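Local coordinates for probable ABC transporter extracellular-binding protein YckB (Bacillus subtilis, PDB 2IEE), which probably serves as the extracellular solute-binding component of a binding-protein-dependent (ABC) transport system, at residues E52-A57 and V65-M70. Numbering follows the deposited sequence.
Sequences EVVREA and VEFKEM
Carboxylate atom OE2 of Glu52 is gripped twice, by NH1 of Arg55 at 2.6 Å and by the hydroxyl of Thr47, and the arginine anchored in this way rests its other terminal nitrogen against the ring of Phe67. OE1 of Glu52 lies at the guanidinium edge, in its plane, so the carboxylate helps to set how that flat group is turned. Arg55 runs out extended from the helix and bends at chi3 (-81°), which swings the guanidinium across the strand side chain. NH2 comes 3.8 Å from CE2 of Phe67 in an oblique approach, with the two planes 85° apart; the arrangement is therefore no flat stack. The same NH2 makes a weak hydrogen bond to the carbonyl oxygen of Leu46. Losing the Arg55 side chain to an alanine is likely to deprive the Glu52 carboxylate of its charged mate and CE2 of the guanidinium lying against it.

Away from the guanidinium the contact is apolar. Val65 points toward the helix and sets its CG2 methyl 3.8 Å from CA of Arg55. Its other methyl, CG1, sits 3.4 Å above the plane of the Phe67 ring, offset toward the rim, and thus joins the two strand residues that face the helix. At the far end of the ring, CZ meets CG1 of Val54 more loosely, at 4.3 Å.

The helix and strand segments run nearly antiparallel, at 151°, with axes 9.4 Å apart. Strand 64-69 pairs in parallel with strand 22-27, and helix 49-60 provides the connection between them, a beta-alpha-beta crossover with hairpin 36-38/45-47 inserted before the helix. Val53 turns instead to helices 236-244 and 218-234, and Ala57 to the latter, so helix 49-60 lies sandwiched between those helices and the sheet.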
loop_
_atom_site.group_PDB
_atom_site.type_symbol
_atom_site.label_atom_id
_atom_site.label_comp_id
_atom_site.label_asym_id
_atom_site.label_seq_id
_atom_site.Cartn_x
_atom_site.Cartn_y
_atom_site.Cartn_z
ATOM N N GLU A 52 -10.771 -2.715 5.817
ATOM C CA GLU A 52 -11.675 -2.111 6.786
ATOM C C GLU A 52 -12.298 -0.829 6.252
ATOM O O GLU A 52 -13.449 -0.527 6.554
ATOM C CB GLU A 52 -10.952 -1.839 8.114
ATOM C CG GLU A 52 -10.440 -3.088 8.841
ATOM C CD GLU A 52 -11.516 -4.145 9.060
ATOM O OE1 GLU A 52 -12.692 -3.778 9.285
ATOM O OE2 GLU A 52 -11.186 -5.350 9.020
ATOM N N VAL A 53 -11.542 -0.074 5.460
ATOM C CA VAL A 53 -12.063 1.162 4.888
ATOM C C VAL A 53 -13.244 0.843 3.976
ATOM O O VAL A 53 -14.269 1.511 4.016
ATOM C CB VAL A 53 -10.982 1.908 4.062
ATOM C CG1 VAL A 53 -11.624 3.029 3.257
ATOM C CG2 VAL A 53 -9.912 2.479 4.997
ATOM N N VAL A 54 -13.083 -0.179 3.145
ATOM C CA VAL A 54 -14.140 -0.591 2.234
ATOM C C VAL A 54 -15.336 -1.139 3.019
ATOM O O VAL A 54 -16.487 -0.776 2.765
ATOM C CB VAL A 54 -13.630 -1.686 1.269
ATOM C CG1 VAL A 54 -14.777 -2.218 0.429
ATOM C CG2 VAL A 54 -12.543 -1.122 0.373
ATOM N N ARG A 55 -15.046 -2.014 3.978
ATOM C CA ARG A 55 -16.075 -2.632 4.806
ATOM C C ARG A 55 -16.977 -1.572 5.431
ATOM O O ARG A 55 -18.204 -1.641 5.324
ATOM C CB ARG A 55 -15.402 -3.497 5.888
ATOM C CG ARG A 55 -16.333 -4.186 6.882
ATOM C CD ARG A 55 -15.538 -5.150 7.785
ATOM N NE ARG A 55 -15.287 -6.430 7.122
ATOM C CZ ARG A 55 -14.166 -7.136 7.226
ATOM N NH1 ARG A 55 -13.158 -6.699 7.967
ATOM N NH2 ARG A 55 -14.060 -8.296 6.596
ATOM N N GLU A 56 -16.359 -0.579 6.059
ATOM C CA GLU A 56 -17.086 0.501 6.713
ATOM C C GLU A 56 -17.818 1.383 5.702
ATOM O O GLU A 56 -18.951 1.804 5.937
ATOM C CB GLU A 56 -16.109 1.344 7.544
ATOM C CG GLU A 56 -16.741 2.476 8.344
ATOM C CD GLU A 56 -17.730 1.973 9.385
ATOM O OE1 GLU A 56 -17.545 0.846 9.889
ATOM O OE2 GLU A 56 -18.684 2.711 9.713
ATOM N N ALA A 57 -17.174 1.667 4.575
ATOM C CA ALA A 57 -17.800 2.496 3.554
ATOM C C ALA A 57 -19.069 1.797 3.077
ATOM O O ALA A 57 -20.121 2.418 2.936
ATOM C CB ALA A 57 -16.839 2.712 2.388
ATOM N N VAL A 65 -20.247 -6.700 2.725
ATOM C CA VAL A 65 -19.186 -6.880 1.756
ATOM C C VAL A 65 -18.815 -8.339 1.580
ATOM O O VAL A 65 -18.692 -9.081 2.549
ATOM C CB VAL A 65 -17.918 -6.111 2.158
ATOM C CG1 VAL A 65 -16.880 -6.213 1.049
ATOM C CG2 VAL A 65 -18.260 -4.667 2.448
ATOM N N GLU A 66 -18.646 -8.743 0.331
ATOM C CA GLU A 66 -18.253 -10.104 0.029
ATOM C C GLU A 66 -16.856 -10.005 -0.576
ATOM O O GLU A 66 -16.700 -9.666 -1.748
ATOM C CB GLU A 66 -19.218 -10.735 -0.972
ATOM C CG GLU A 66 -19.163 -12.248 -1.000
ATOM C CD GLU A 66 -20.098 -12.834 -2.036
ATOM O OE1 GLU A 66 -21.266 -12.387 -2.099
ATOM O OE2 GLU A 66 -19.670 -13.745 -2.782
ATOM N N PHE A 67 -15.844 -10.283 0.234
ATOM C CA PHE A 67 -14.470 -10.217 -0.225
ATOM C C PHE A 67 -14.033 -11.488 -0.940
ATOM O O PHE A 67 -14.066 -12.577 -0.372
ATOM C CB PHE A 67 -13.536 -9.944 0.955
ATOM C CG PHE A 67 -13.558 -8.518 1.429
ATOM C CD1 PHE A 67 -13.013 -7.502 0.648
ATOM C CD2 PHE A 67 -14.127 -8.186 2.655
ATOM C CE1 PHE A 67 -13.034 -6.176 1.079
ATOM C CE2 PHE A 67 -14.155 -6.858 3.101
ATOM C CZ PHE A 67 -13.608 -5.856 2.310
ATOM N N LYS A 68 -13.630 -11.335 -2.196
ATOM C CA LYS A 68 -13.158 -12.454 -2.991
ATOM C C LYS A 68 -11.644 -12.345 -3.061
ATOM O O LYS A 68 -11.105 -11.414 -3.660
ATOM C CB LYS A 68 -13.750 -12.403 -4.403
ATOM C CG LYS A 68 -15.244 -12.683 -4.472
ATOM C CD LYS A 68 -15.579 -14.072 -3.944
ATOM C CE LYS A 68 -17.068 -14.359 -4.060
ATOM N NZ LYS A 68 -17.436 -15.671 -3.455
ATOM N N GLU A 69 -10.965 -13.297 -2.438
ATOM C CA GLU A 69 -9.515 -13.308 -2.415
ATOM C C GLU A 69 -8.951 -13.934 -3.679
ATOM O O GLU A 69 -9.350 -15.030 -4.064
ATOM C CB GLU A 69 -9.031 -14.073 -1.189
ATOM C CG GLU A 69 -9.451 -13.418 0.114
ATOM C CD GLU A 69 -9.048 -14.225 1.323
ATOM O OE1 GLU A 69 -7.910 -14.740 1.334
ATOM O OE2 GLU A 69 -9.857 -14.336 2.266
HETATM N N MSE A 70 -8.023 -13.225 -4.315
HETATM C CA MSE A 70 -7.388 -13.688 -5.545
HETATM C C MSE A 70 -6.097 -12.908 -5.795
HETATM O O MSE A 70 -5.868 -11.861 -5.188
HETATM C CB MSE A 70 -8.340 -13.490 -6.729
HETATM C CG MSE A 70 -8.744 -12.037 -6.951
HETATM SE SE MSE A 70 -9.920 -11.759 -8.460
HETATM C CE MSE A 70 -11.590 -12.254 -7.625
#